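Local atomic coordinates of sugar-binding transport ATP-binding protein (Pyrococcus horikoshii, PDB entry 1V43), a protein that probably hydrolyses ATP to power sugar uptake, as the ATP-binding cassette subunit of an ABC-type transporter. Residues A126-I131 with Q189-T194; Q146-A151 with E167-L172; A179-I184 with D201-M206; Q219-G224 with S235-T240. All coordinates share one frame; numbering follows the deposited sequence.

Contact 1: A126-I131 with Q189-T194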
loop_
_atom_site.group_PDB
_atom_site.type_symbol
_atom_site.label_atom_id
_atom_site.label_comp_id
_atom_site.label_asym_id
_atom_site.label_seq_id
_atom_site.Cartn_x
_atom_site.Cartn_y
_atom_site.Cartn_z
ATOM N N ALA A 126 14.215 -21.567 -18.689
ATOM C CA ALA A 126 14.264 -22.041 -17.315
ATOM C C ALA A 126 15.457 -21.437 -16.577
ATOM O O ALA A 126 15.354 -21.060 -15.402
ATOM C CB ALA A 126 14.334 -23.573 -17.295
ATOM N N GLU A 127 16.591 -21.338 -17.263
ATOM C CA GLU A 127 17.774 -20.763 -16.643
ATOM C C GLU A 127 17.529 -19.270 -16.375
ATOM O O GLU A 127 17.873 -18.761 -15.304
ATOM C CB GLU A 127 18.998 -20.969 -17.547
ATOM C CG GLU A 127 20.343 -20.523 -16.954
ATOM C CD GLU A 127 20.466 -18.997 -16.816
ATOM O OE1 GLU A 127 20.063 -18.272 -17.758
ATOM O OE2 GLU A 127 20.981 -18.524 -15.776
ATOM N N LEU A 128 16.918 -18.584 -17.340
ATOM C CA LEU A 128 16.620 -17.160 -17.220
ATOM C C LEU A 128 15.713 -16.851 -16.040
ATOM O O LEU A 128 15.848 -15.810 -15.415
ATOM C CB LEU A 128 15.980 -16.630 -18.508
ATOM C CG LEU A 128 16.990 -16.355 -19.618
ATOM C CD1 LEU A 128 16.285 -16.048 -20.913
ATOM C CD2 LEU A 128 17.877 -15.203 -19.199
ATOM N N LEU A 129 14.787 -17.756 -15.740
ATOM C CA LEU A 129 13.887 -17.557 -14.614
ATOM C C LEU A 129 14.409 -18.233 -13.334
ATOM O O LEU A 129 13.759 -18.196 -12.292
ATOM C CB LEU A 129 12.499 -18.091 -14.972
ATOM C CG LEU A 129 11.505 -17.186 -15.725
ATOM C CD1 LEU A 129 11.151 -16.005 -14.835
ATOM C CD2 LEU A 129 12.083 -16.719 -17.065
ATOM N N GLN A 130 15.590 -18.845 -13.417
ATOM C CA GLN A 130 16.186 -19.538 -12.279
ATOM C C GLN A 130 15.270 -20.635 -11.746
ATOM O O GLN A 130 15.106 -20.800 -10.538
ATOM C CB GLN A 130 16.517 -18.538 -11.159
ATOM C CG GLN A 130 17.702 -17.637 -11.478
ATOM C CD GLN A 130 17.536 -16.237 -10.907
ATOM O OE1 GLN A 130 16.584 -15.524 -11.247
ATOM N NE2 GLN A 130 18.460 -15.835 -10.033
ATOM N N ILE A 131 14.655 -21.380 -12.653
ATOM C CA ILE A 131 13.786 -22.472 -12.239
ATOM C C ILE A 131 14.250 -23.795 -12.850
ATOM O O ILE A 131 13.480 -24.745 -12.907
ATOM C CB ILE A 131 12.318 -22.219 -12.660
ATOM C CG1 ILE A 131 12.266 -21.830 -14.139
ATOM C CG2 ILE A 131 11.687 -21.133 -11.778
ATOM C CD1 ILE A 131 10.877 -21.854 -14.731
ATOM N N GLN A 189 15.251 -6.398 -18.881
ATOM C CA GLN A 189 16.465 -5.621 -19.178
ATOM C C GLN A 189 17.555 -6.526 -19.721
ATOM O O GLN A 189 18.469 -6.082 -20.415
ATOM C CB GLN A 189 17.002 -4.909 -17.924
ATOM C CG GLN A 189 16.091 -3.819 -17.421
ATOM C CD GLN A 189 16.591 -3.198 -16.127
ATOM O OE1 GLN A 189 16.967 -3.908 -15.191
ATOM N NE2 GLN A 189 16.573 -1.868 -16.059
ATOM N N LYS A 190 17.487 -7.799 -19.370
ATOM C CA LYS A 190 18.475 -8.729 -19.879
ATOM C C LYS A 190 18.072 -9.075 -21.322
ATOM O O LYS A 190 18.906 -9.124 -22.224
ATOM C CB LYS A 190 18.503 -9.990 -19.002
ATOM C CG LYS A 190 19.668 -10.926 -19.287
ATOM C CD LYS A 190 19.755 -12.055 -18.261
ATOM C CE LYS A 190 20.876 -13.026 -18.618
ATOM N NZ LYS A 190 20.924 -14.213 -17.706
ATOM N N LEU A 191 16.782 -9.287 -21.542
ATOM C CA LEU A 191 16.297 -9.663 -22.870
ATOM C C LEU A 191 16.151 -8.504 -23.837
ATOM O O LEU A 191 16.336 -8.658 -25.045
ATOM C CB LEU A 191 14.954 -10.393 -22.747
ATOM C CG LEU A 191 15.013 -11.773 -22.084
ATOM C CD1 LEU A 191 13.615 -12.371 -22.006
ATOM C CD2 LEU A 191 15.960 -12.690 -22.875
ATOM N N LYS A 192 15.851 -7.334 -23.289
ATOM C CA LYS A 192 15.621 -6.146 -24.088
ATOM C C LYS A 192 14.463 -6.389 -25.040
ATOM O O LYS A 192 14.458 -5.849 -26.150
ATOM C CB LYS A 192 16.874 -5.739 -24.884
ATOM C CG LYS A 192 18.005 -5.176 -24.030
ATOM C CD LYS A 192 17.508 -4.090 -23.084
ATOM C CE LYS A 192 16.692 -3.005 -23.799
ATOM N NZ LYS A 192 16.129 -1.998 -22.847
ATOM N N VAL A 193 13.502 -7.225 -24.633
ATOM C CA VAL A 193 12.329 -7.454 -25.472
ATOM C C VAL A 193 11.331 -6.314 -25.178
ATOM O O VAL A 193 11.052 -6.022 -24.015
ATOM C CB VAL A 193 11.628 -8.839 -25.201
ATOM C CG1 VAL A 193 11.139 -8.959 -23.740
ATOM C CG2 VAL A 193 10.430 -8.987 -26.139
ATOM N N THR A 194 10.816 -5.662 -26.224
ATOM C CA THR A 194 9.849 -4.565 -26.059
ATOM C C THR A 194 8.679 -5.107 -25.251
ATOM O O THR A 194 8.083 -6.103 -25.619
ATOM C CB THR A 194 9.362 -4.047 -27.422
ATOM O OG1 THR A 194 10.488 -3.607 -28.186
ATOM C CG2 THR A 194 8.404 -2.894 -27.244
#
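Glu-127, in the last turn of helix 115-128, reaches along the surface toward Lys-190 near the end of helix 174-191. Its CG stands opposite the backbone N across the first bond (chi1 -175°) and the chain then bends at chi2, which brings the carboxylate to the near side. Even so, Glu-127 OE1 stops 4.1 Å from Lys-190 NZ, beyond a salt bridge, and the two side chains run at about a right angle to each other; at most a loose attraction of opposite charges is to be expected.

Leu-128 comes next and faces the other helix. Leu-128 CD2 lies against the end of the extended lysine, 3.5 Å from Lys-190 NZ and 3.8 Å from Lys-190 CE, so that CD, CE and the amine of Lys-190 all lie along this methyl. The other branch, Leu-128 CD1, meets Leu-191 CD2 at 3.9 Å, methyl to methyl. Leu-187 of helix 174-191 and Ile-156 of helix 147-156 also pack on Leu-128. The pairing joins two parts of the ABC ATPase fold: helix 115-128 belongs to the helical subdomain, helix 174-191 to the core built round the mixed sheet.

At Gln-130 the chain leaves helical geometry with positive phi. A Schellman motif closes the helix here: Gln-130 N bonds to Glu-127 O at 3.0 Å, and Ile-131 N to Ala-126 O at 2.9 Å. The carbonyls of Leu-129 and Gln-130 turn instead to Arg-149 of helix 147-156, through its NE and NH2 respectively.

Contact 2: Q146-A151 with E167-L172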
loop_
_atom_site.group_PDB
_atom_site.type_symbol
_atom_site.label_atom_id
_atom_site.label_comp_id
_atom_site.label_asym_id
_atom_site.label_seq_id
_atom_site.Cartn_x
_atom_site.Cartn_y
_atom_site.Cartn_z
ATOM N N GLN A 146 8.516 -20.829 -7.752
ATOM C CA GLN A 146 7.317 -20.019 -7.904
ATOM C C GLN A 146 6.607 -20.391 -9.198
ATOM O O GLN A 146 7.230 -20.486 -10.259
ATOM C CB GLN A 146 7.679 -18.529 -7.923
ATOM C CG GLN A 146 8.579 -18.106 -6.773
ATOM C CD GLN A 146 8.972 -16.637 -6.817
ATOM O OE1 GLN A 146 9.475 -16.134 -7.826
ATOM N NE2 GLN A 146 8.754 -15.942 -5.708
ATOM N N ARG A 147 5.302 -20.619 -9.100
ATOM C CA ARG A 147 4.495 -20.954 -10.261
ATOM C C ARG A 147 4.445 -19.679 -11.093
ATOM O O ARG A 147 4.136 -19.703 -12.286
ATOM C CB ARG A 147 3.079 -21.352 -9.824
ATOM C CG ARG A 147 2.325 -22.278 -10.791
ATOM C CD ARG A 147 2.215 -21.715 -12.205
ATOM N NE ARG A 147 1.439 -22.590 -13.084
ATOM C CZ ARG A 147 1.313 -22.423 -14.399
ATOM N NH1 ARG A 147 1.916 -21.409 -15.006
ATOM N NH2 ARG A 147 0.576 -23.269 -15.107
ATOM N N GLN A 148 4.750 -18.556 -10.447
ATOM C CA GLN A 148 4.749 -17.273 -11.133
ATOM C C GLN A 148 5.873 -17.275 -12.164
ATOM O O GLN A 148 5.662 -16.982 -13.343
ATOM C CB GLN A 148 4.966 -16.136 -10.134
ATOM C CG GLN A 148 4.704 -14.756 -10.724
ATOM C CD GLN A 148 3.285 -14.593 -11.242
ATOM O OE1 GLN A 148 2.317 -14.773 -10.499
ATOM N NE2 GLN A 148 3.155 -14.250 -12.524
ATOM N N ARG A 149 7.065 -17.635 -11.706
ATOM C CA ARG A 149 8.238 -17.688 -12.561
ATOM C C ARG A 149 8.036 -18.626 -13.750
ATOM O O ARG A 149 8.539 -18.364 -14.846
ATOM C CB ARG A 149 9.445 -18.123 -11.731
ATOM C CG ARG A 149 9.602 -17.313 -10.455
ATOM C CD ARG A 149 10.932 -16.574 -10.367
ATOM N NE ARG A 149 12.061 -17.479 -10.181
ATOM C CZ ARG A 149 12.271 -18.200 -9.085
ATOM N NH1 ARG A 149 11.426 -18.121 -8.067
ATOM N NH2 ARG A 149 13.324 -19.005 -9.006
ATOM N N VAL A 150 7.290 -19.709 -13.542
ATOM C CA VAL A 150 7.038 -20.675 -14.608
ATOM C C VAL A 150 6.204 -20.044 -15.705
ATOM O O VAL A 150 6.447 -20.267 -16.891
ATOM C CB VAL A 150 6.285 -21.925 -14.084
ATOM C CG1 VAL A 150 6.048 -22.908 -15.235
ATOM C CG2 VAL A 150 7.079 -22.584 -12.957
ATOM N N ALA A 151 5.210 -19.260 -15.300
ATOM C CA ALA A 151 4.334 -18.582 -16.251
ATOM C C ALA A 151 5.139 -17.636 -17.139
ATOM O O ALA A 151 4.894 -17.536 -18.344
ATOM C CB ALA A 151 3.236 -17.798 -15.494
ATOM N N GLU A 167 -1.778 -6.805 -15.812
ATOM C CA GLU A 167 -1.872 -6.948 -14.358
ATOM C C GLU A 167 -1.566 -8.394 -13.951
ATOM O O GLU A 167 -2.365 -9.045 -13.286
ATOM C CB GLU A 167 -3.294 -6.568 -13.922
ATOM C CG GLU A 167 -3.456 -6.137 -12.475
ATOM C CD GLU A 167 -2.976 -4.710 -12.226
ATOM O OE1 GLU A 167 -1.875 -4.536 -11.670
ATOM O OE2 GLU A 167 -3.704 -3.761 -12.593
ATOM N N PRO A 168 -0.384 -8.895 -14.317
ATOM C CA PRO A 168 0.068 -10.262 -14.031
ATOM C C PRO A 168 0.263 -10.584 -12.563
ATOM O O PRO A 168 0.319 -11.749 -12.188
ATOM C CB PRO A 168 1.411 -10.360 -14.773
ATOM C CG PRO A 168 1.517 -9.075 -15.564
ATOM C CD PRO A 168 0.747 -8.078 -14.773
ATOM N N LEU A 169 0.369 -9.552 -11.738
ATOM C CA LEU A 169 0.644 -9.748 -10.323
ATOM C C LEU A 169 -0.462 -9.369 -9.339
ATOM O O LEU A 169 -0.221 -9.334 -8.135
ATOM C CB LEU A 169 1.906 -8.955 -9.980
ATOM C CG LEU A 169 3.325 -9.476 -10.261
ATOM C CD1 LEU A 169 3.377 -10.548 -11.330
ATOM C CD2 LEU A 169 4.172 -8.289 -10.628
ATOM N N SER A 170 -1.660 -9.089 -9.841
ATOM C CA SER A 170 -2.775 -8.664 -8.993
ATOM C C SER A 170 -3.115 -9.526 -7.774
ATOM O O SER A 170 -3.554 -8.997 -6.750
ATOM C CB SER A 170 -4.042 -8.472 -9.842
ATOM O OG SER A 170 -4.444 -9.683 -10.459
ATOM N N ASN A 171 -2.914 -10.835 -7.871
ATOM C CA ASN A 171 -3.238 -11.722 -6.751
ATOM C C ASN A 171 -2.019 -12.358 -6.073
ATOM O O ASN A 171 -1.893 -13.583 -6.042
ATOM C CB ASN A 171 -4.183 -12.834 -7.227
ATOM C CG ASN A 171 -5.316 -12.312 -8.100
ATOM O OD1 ASN A 171 -6.117 -11.476 -7.675
ATOM N ND2 ASN A 171 -5.384 -12.809 -9.332
ATOM N N LEU A 172 -1.127 -11.526 -5.538
ATOM C CA LEU A 172 0.085 -11.989 -4.853
ATOM C C LEU A 172 0.310 -11.178 -3.566
ATOM O O LEU A 172 0.010 -9.985 -3.525
ATOM C CB LEU A 172 1.311 -11.852 -5.775
ATOM C CG LEU A 172 1.510 -12.858 -6.919
ATOM C CD1 LEU A 172 0.342 -12.810 -7.883
ATOM C CD2 LEU A 172 2.797 -12.549 -7.651
#
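Gln-148 and Leu-169 have the nearest CA atoms of the two segments, 8.6 Å apart, where the first turn of helix 147-156 faces the loop that follows strand 162-166. The loop opens with a type I beta turn from Glu-167 to Ser-170. In the ABC ATPase fold both are named motifs: the helix starts straight after the LSGGQ signature sequence, whose last residue is Gln-146 at the N-cap position, and the loop runs from the end of Walker B into the D-loop. Pro-168 has its side chain about 10 Å from that of Lys-50, which binds ATP.

No hydrogen bond crosses; the Gln-148 amide does nearly all the touching. Its CG stands anti to the backbone N (chi1 -169°) and a bend at chi2 (59°) lays the amide across the two leucines. Leu-169 CD1 packs against the nitrogen side, 3.9 Å from Gln-148 NE2 and 4.0 Å from Gln-148 CD. Pro-168 O is 3.8 Å from Gln-148 NE2, too far for a bond. Met-180 of helix 174-191 touches both Gln-148 and Leu-172, and Tyr-197 of strand 194-199 backs Pro-168 and Leu-169. With an alanine here the amide would be gone, and the methyls of Leu-169 and Leu-172 would probably lose their one partner on this helix turn, leaving a gap between helix and loop. Leu-172 is met through both its branches: Gln-148 OE1 sits 3.8 Å from Leu-172 CD1 and 3.6 Å from Leu-172 CD2.

Contact 3: A179-I184 with D201-M206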
loop_
_atom_site.group_PDB
_atom_site.type_symbol
_atom_site.label_atom_id
_atom_site.label_comp_id
_atom_site.label_asym_id
_atom_site.label_seq_id
_atom_site.Cartn_x
_atom_site.Cartn_y
_atom_site.Cartn_z
ATOM N N ALA A 179 9.004 -8.827 -5.055
ATOM C CA ALA A 179 10.016 -9.742 -5.571
ATOM C C ALA A 179 9.762 -10.038 -7.061
ATOM O O ALA A 179 10.700 -10.117 -7.849
ATOM C CB ALA A 179 10.014 -11.046 -4.754
ATOM N N MET A 180 8.497 -10.203 -7.440
ATOM C CA MET A 180 8.145 -10.463 -8.838
ATOM C C MET A 180 8.408 -9.229 -9.739
ATOM O O MET A 180 8.917 -9.375 -10.854
ATOM C CB MET A 180 6.676 -10.891 -8.960
ATOM C CG MET A 180 6.388 -12.353 -8.605
ATOM S SD MET A 180 7.582 -13.552 -9.292
ATOM C CE MET A 180 7.385 -13.273 -11.032
ATOM N N ARG A 181 8.063 -8.030 -9.266
ATOM C CA ARG A 181 8.311 -6.809 -10.042
ATOM C C ARG A 181 9.780 -6.765 -10.420
ATOM O O ARG A 181 10.123 -6.622 -11.592
ATOM C CB ARG A 181 7.974 -5.562 -9.230
ATOM C CG ARG A 181 6.490 -5.342 -9.028
ATOM C CD ARG A 181 6.224 -4.247 -8.035
ATOM N NE ARG A 181 4.813 -4.198 -7.683
ATOM C CZ ARG A 181 4.354 -3.622 -6.579
ATOM N NH1 ARG A 181 5.203 -3.050 -5.728
ATOM N NH2 ARG A 181 3.056 -3.633 -6.312
ATOM N N ALA A 182 10.643 -6.905 -9.418
ATOM C CA ALA A 182 12.080 -6.889 -9.643
ATOM C C ALA A 182 12.499 -8.005 -10.589
ATOM O O ALA A 182 13.293 -7.787 -11.502
ATOM C CB ALA A 182 12.825 -7.023 -8.315
ATOM N N GLU A 183 11.992 -9.208 -10.352
ATOM C CA GLU A 183 12.317 -10.354 -11.199
ATOM C C GLU A 183 11.949 -10.063 -12.669
ATOM O O GLU A 183 12.777 -10.167 -13.555
ATOM C CB GLU A 183 11.551 -11.577 -10.695
ATOM C CG GLU A 183 11.775 -12.851 -11.486
ATOM C CD GLU A 183 13.218 -13.290 -11.487
ATOM O OE1 GLU A 183 13.966 -12.867 -10.575
ATOM O OE2 GLU A 183 13.603 -14.069 -12.391
ATOM N N ILE A 184 10.706 -9.665 -12.915
ATOM C CA ILE A 184 10.269 -9.366 -14.271
ATOM C C ILE A 184 11.079 -8.230 -14.934
ATOM O O ILE A 184 11.544 -8.384 -16.070
ATOM C CB ILE A 184 8.749 -9.074 -14.284
ATOM C CG1 ILE A 184 7.997 -10.400 -14.106
ATOM C CG2 ILE A 184 8.327 -8.366 -15.595
ATOM C CD1 ILE A 184 6.528 -10.256 -13.732
ATOM N N ASP A 201 -1.871 0.015 -10.706
ATOM C CA ASP A 201 -1.061 0.220 -9.495
ATOM C C ASP A 201 0.134 1.163 -9.740
ATOM O O ASP A 201 1.166 0.744 -10.292
ATOM C CB ASP A 201 -0.556 -1.150 -9.014
ATOM C CG ASP A 201 0.069 -1.102 -7.631
ATOM O OD1 ASP A 201 0.946 -0.247 -7.380
ATOM O OD2 ASP A 201 -0.313 -1.943 -6.795
ATOM N N GLN A 202 0.002 2.417 -9.309
ATOM C CA GLN A 202 1.055 3.412 -9.509
ATOM C C GLN A 202 2.433 3.011 -8.954
ATOM O O GLN A 202 3.441 3.242 -9.613
ATOM C CB GLN A 202 0.612 4.782 -8.953
ATOM C CG GLN A 202 0.254 4.814 -7.460
ATOM C CD GLN A 202 1.400 5.283 -6.573
ATOM O OE1 GLN A 202 2.391 5.839 -7.045
ATOM N NE2 GLN A 202 1.256 5.073 -5.273
ATOM N N VAL A 203 2.497 2.413 -7.764
ATOM C CA VAL A 203 3.806 2.000 -7.237
ATOM C C VAL A 203 4.468 0.967 -8.158
ATOM O O VAL A 203 5.678 1.018 -8.392
ATOM C CB VAL A 203 3.715 1.394 -5.816
ATOM C CG1 VAL A 203 5.032 0.685 -5.465
ATOM C CG2 VAL A 203 3.433 2.510 -4.782
ATOM N N GLU A 204 3.675 0.036 -8.682
ATOM C CA GLU A 204 4.203 -0.999 -9.576
ATOM C C GLU A 204 4.672 -0.336 -10.872
ATOM O O GLU A 204 5.731 -0.654 -11.400
ATOM C CB GLU A 204 3.117 -2.040 -9.871
ATOM C CG GLU A 204 3.562 -3.242 -10.715
ATOM C CD GLU A 204 2.651 -4.454 -10.499
ATOM O OE1 GLU A 204 2.575 -4.922 -9.346
ATOM O OE2 GLU A 204 2.018 -4.936 -11.466
ATOM N N ALA A 205 3.881 0.602 -11.369
ATOM C CA ALA A 205 4.244 1.307 -12.588
ATOM C C ALA A 205 5.599 2.017 -12.419
ATOM O O ALA A 205 6.482 1.862 -13.245
ATOM C CB ALA A 205 3.150 2.299 -12.951
ATOM N N MET A 206 5.758 2.778 -11.337
ATOM C CA MET A 206 6.999 3.500 -11.067
ATOM C C MET A 206 8.186 2.563 -10.912
ATOM O O MET A 206 9.321 2.918 -11.220
ATOM C CB MET A 206 6.852 4.335 -9.794
ATOM C CG MET A 206 5.933 5.547 -9.931
ATOM S SD MET A 206 6.687 6.813 -10.953
ATOM C CE MET A 206 7.729 7.634 -9.761
HETATM O O HOH W 1 1.425 -2.322 -4.610
#
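Arg-181 leaves helix 174-191 toward helix 202-208, where Glu-204 receives it. From CB the first torsion (chi1 -72°) sets CG opposite the carbonyl carbon, and the chain then runs extended to NE. Arg-181 CG passes 4.0 Å from Glu-204 CG, and Arg-181 CD lies 3.9 Å from that same carbon, the aliphatic stem running alongside both CG and OE1 of Glu-204. Arg-181 NE makes the shorter of this arginine's two bonds to Glu-204 OE1, 2.9 Å and fairly straight (161° at the hydrogen). The oxygen lies almost in the guanidinium plane and is met on its anti side, although the planes of the two groups stand 59° apart. Glu-204 CA and CB lie over one guanidinium face, CA offset toward its rim.

This pair clamps the helix that follows the switch-histidine loop of the ABC ATPase fold to helix 174-191. Glu-204 is shared: Arg-177 NE also salt-bridges its OE1, while Tyr-197 OH bonds to OE2. The two arginines thus gather round one buried carboxylate.

At the tip, Arg-181 NH1 rests 3.7 Å from Val-203 CG1, and Val-203 also packs on Leu-320 of the second subunit. Arg-181 NH2 adds a weak bond to Glu-204 OE1 and a long salt bridge to Asp-201 OD2, 3.8 Å away. A methionine in its place would be likely to leave Glu-204 OE1 with Arg-177 as its remaining cationic mate and to break the link to Asp-201. Asp-201 is the N-cap, its OD1 accepting from Glu-204 N. A water closes the bridge, accepting from Arg-181 NH2 at 2.7 Å and donating to Asp-201 OD2 at 2.8 Å.

Contact 4: Q219-G224 with S235-T240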
loop_
_atom_site.group_PDB
_atom_site.type_symbol
_atom_site.label_atom_id
_atom_site.label_comp_id
_atom_site.label_asym_id
_atom_site.label_seq_id
_atom_site.Cartn_x
_atom_site.Cartn_y
_atom_site.Cartn_z
ATOM N N GLN A 219 -7.961 8.468 -23.131
ATOM C CA GLN A 219 -6.933 9.357 -23.667
ATOM C C GLN A 219 -5.580 9.228 -23.000
ATOM O O GLN A 219 -5.480 8.927 -21.810
ATOM C CB GLN A 219 -7.354 10.818 -23.550
ATOM C CG GLN A 219 -8.585 11.215 -24.348
ATOM C CD GLN A 219 -8.480 12.640 -24.860
ATOM O OE1 GLN A 219 -7.728 12.916 -25.795
ATOM N NE2 GLN A 219 -9.217 13.556 -24.238
ATOM N N LEU A 220 -4.537 9.465 -23.783
ATOM C CA LEU A 220 -3.178 9.435 -23.267
ATOM C C LEU A 220 -2.936 10.804 -22.650
ATOM O O LEU A 220 -2.811 11.803 -23.364
ATOM C CB LEU A 220 -2.180 9.223 -24.397
ATOM C CG LEU A 220 -0.715 9.357 -23.982
ATOM C CD1 LEU A 220 -0.376 8.316 -22.905
ATOM C CD2 LEU A 220 0.171 9.180 -25.213
ATOM N N LEU A 221 -2.883 10.865 -21.329
ATOM C CA LEU A 221 -2.649 12.141 -20.666
ATOM C C LEU A 221 -1.183 12.535 -20.676
ATOM O O LEU A 221 -0.847 13.701 -20.905
ATOM C CB LEU A 221 -3.160 12.097 -19.229
ATOM C CG LEU A 221 -4.668 11.877 -19.107
ATOM C CD1 LEU A 221 -5.096 12.070 -17.659
ATOM C CD2 LEU A 221 -5.399 12.868 -20.004
ATOM N N GLN A 222 -0.300 11.567 -20.458
ATOM C CA GLN A 222 1.124 11.875 -20.435
ATOM C C GLN A 222 1.986 10.620 -20.528
ATOM O O GLN A 222 1.614 9.558 -20.039
ATOM C CB GLN A 222 1.462 12.631 -19.130
ATOM C CG GLN A 222 2.937 13.029 -18.954
ATOM C CD GLN A 222 3.185 13.955 -17.758
ATOM O OE1 GLN A 222 2.259 14.352 -17.039
ATOM N NE2 GLN A 222 4.444 14.300 -17.543
ATOM N N ILE A 223 3.123 10.739 -21.201
ATOM C CA ILE A 223 4.056 9.635 -21.252
ATOM C C ILE A 223 5.438 10.196 -20.909
ATOM O O ILE A 223 5.810 11.288 -21.344
ATOM C CB ILE A 223 4.089 8.898 -22.630
ATOM C CG1 ILE A 223 5.047 7.704 -22.518
ATOM C CG2 ILE A 223 4.518 9.840 -23.767
ATOM C CD1 ILE A 223 5.206 6.882 -23.771
ATOM N N GLY A 224 6.172 9.460 -20.083
ATOM C CA GLY A 224 7.510 9.870 -19.699
ATOM C C GLY A 224 8.118 8.894 -18.700
ATOM O O GLY A 224 7.474 7.922 -18.283
ATOM N N SER A 235 -0.532 17.633 -15.479
ATOM C CA SER A 235 -1.923 17.916 -15.130
ATOM C C SER A 235 -2.289 17.432 -13.728
ATOM O O SER A 235 -1.544 16.679 -13.104
ATOM C CB SER A 235 -2.851 17.259 -16.145
ATOM O OG SER A 235 -2.641 15.858 -16.148
ATOM N N VAL A 236 -3.441 17.869 -13.234
ATOM C CA VAL A 236 -3.897 17.464 -11.909
ATOM C C VAL A 236 -4.077 15.944 -11.847
ATOM O O VAL A 236 -3.606 15.299 -10.905
ATOM C CB VAL A 236 -5.238 18.140 -11.539
ATOM C CG1 VAL A 236 -5.744 17.604 -10.207
ATOM C CG2 VAL A 236 -5.050 19.649 -11.456
ATOM N N PHE A 237 -4.737 15.370 -12.855
ATOM C CA PHE A 237 -4.955 13.931 -12.859
ATOM C C PHE A 237 -3.667 13.117 -12.700
ATOM O O PHE A 237 -3.616 12.203 -11.875
ATOM C CB PHE A 237 -5.688 13.457 -14.120
ATOM C CG PHE A 237 -6.128 12.024 -14.027
ATOM C CD1 PHE A 237 -7.304 11.688 -13.369
ATOM C CD2 PHE A 237 -5.310 11.002 -14.491
ATOM C CE1 PHE A 237 -7.659 10.361 -13.169
ATOM C CE2 PHE A 237 -5.656 9.671 -14.296
ATOM C CZ PHE A 237 -6.834 9.350 -13.631
ATOM N N VAL A 238 -2.643 13.436 -13.490
ATOM C CA VAL A 238 -1.367 12.727 -13.400
ATOM C C VAL A 238 -0.694 13.044 -12.054
ATOM O O VAL A 238 -0.130 12.162 -11.405
ATOM C CB VAL A 238 -0.386 13.134 -14.558
ATOM C CG1 VAL A 238 0.949 12.464 -14.352
ATOM C CG2 VAL A 238 -0.961 12.717 -15.944
ATOM N N ALA A 239 -0.754 14.305 -11.642
ATOM C CA ALA A 239 -0.134 14.711 -10.390
ATOM C C ALA A 239 -0.676 13.926 -9.203
ATOM O O ALA A 239 0.069 13.611 -8.284
ATOM C CB ALA A 239 -0.344 16.206 -10.147
ATOM N N THR A 240 -1.966 13.598 -9.232
ATOM C CA THR A 240 -2.580 12.888 -8.114
ATOM C C THR A 240 -2.738 11.383 -8.282
ATOM O O THR A 240 -3.222 10.716 -7.371
ATOM C CB THR A 240 -3.971 13.493 -7.769
ATOM O OG1 THR A 240 -4.851 13.344 -8.889
ATOM C CG2 THR A 240 -3.849 14.980 -7.429
#
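Gln-222 OE1 accepts a hydrogen bond from Asn-234 N, just ahead of helix 236-241, and at the same time lies against the branched end of Val-238 on that helix. Val-238 CG1 is 3.5 Å from Gln-222 OE1, and Val-238 CG2 3.8 Å from it. The amide is fixed at its other end too, since Gln-222 NE2 donates to Arg-232 O; with both ends bonded the group can hardly flip. Gln-222 reaches so far because its chain is extended, CG lying opposite the backbone N (chi1 180°), and it crosses Val-238 at about a right angle.

Strand 219-224 is an outermost strand of the mixed core sheet of the ABC ATPase fold, antiparallel to strand 211-216. Leu-221 and Gln-222 both face Val-214 of that neighbour in a classic beta bulge, with Leu-221 close to helical backbone angles. Both side chains consequently point toward the helix; the axes of strand 219-224 and of the helical segment 236-240 approach to 8.8 Å and cross at -55°.

Leu-221 supplies the apolar half. Leu-221 CB packs 4.0 Å from Val-238 CG2, and Leu-221 CD1 comes in obliquely at the ring, 3.4 Å from Phe-237 CD2 and 3.8 Å from Phe-237 CG. The Phe-237 ring also meets that of Phe-241 one turn on, their planes about 20° apart, and touches Asn-216. Leu-221 O bonds to Asn-234 ND2, so one asparagine holds both bulge residues. On the helix, Val-236 and Ala-239 touch Phe-363, on a strand of one of the C-terminal sheets.

All four contacts lie in the ATPase part of the chain, and three meet round helix 174-191. Contact 1 is at the surface, where leucines pair beside loosely attracted charges; the other three are partly buried. Contact 2, nested within the loop closed by contact 1, sets a glutamine amide against leucines, and Arg-149 joins these two. Contact 3, nearest the centre of the chain, shares helix 174-191 with contact 1 and touches contact 2 through Met-180, yet its chemistry is ionic, a salt-bridge network with a water. Contact 4 stands apart, touching none of the others: about 19 Å between centres from contact 3, it joins a sheet edge to a helix by mixed polar and apolar contacts.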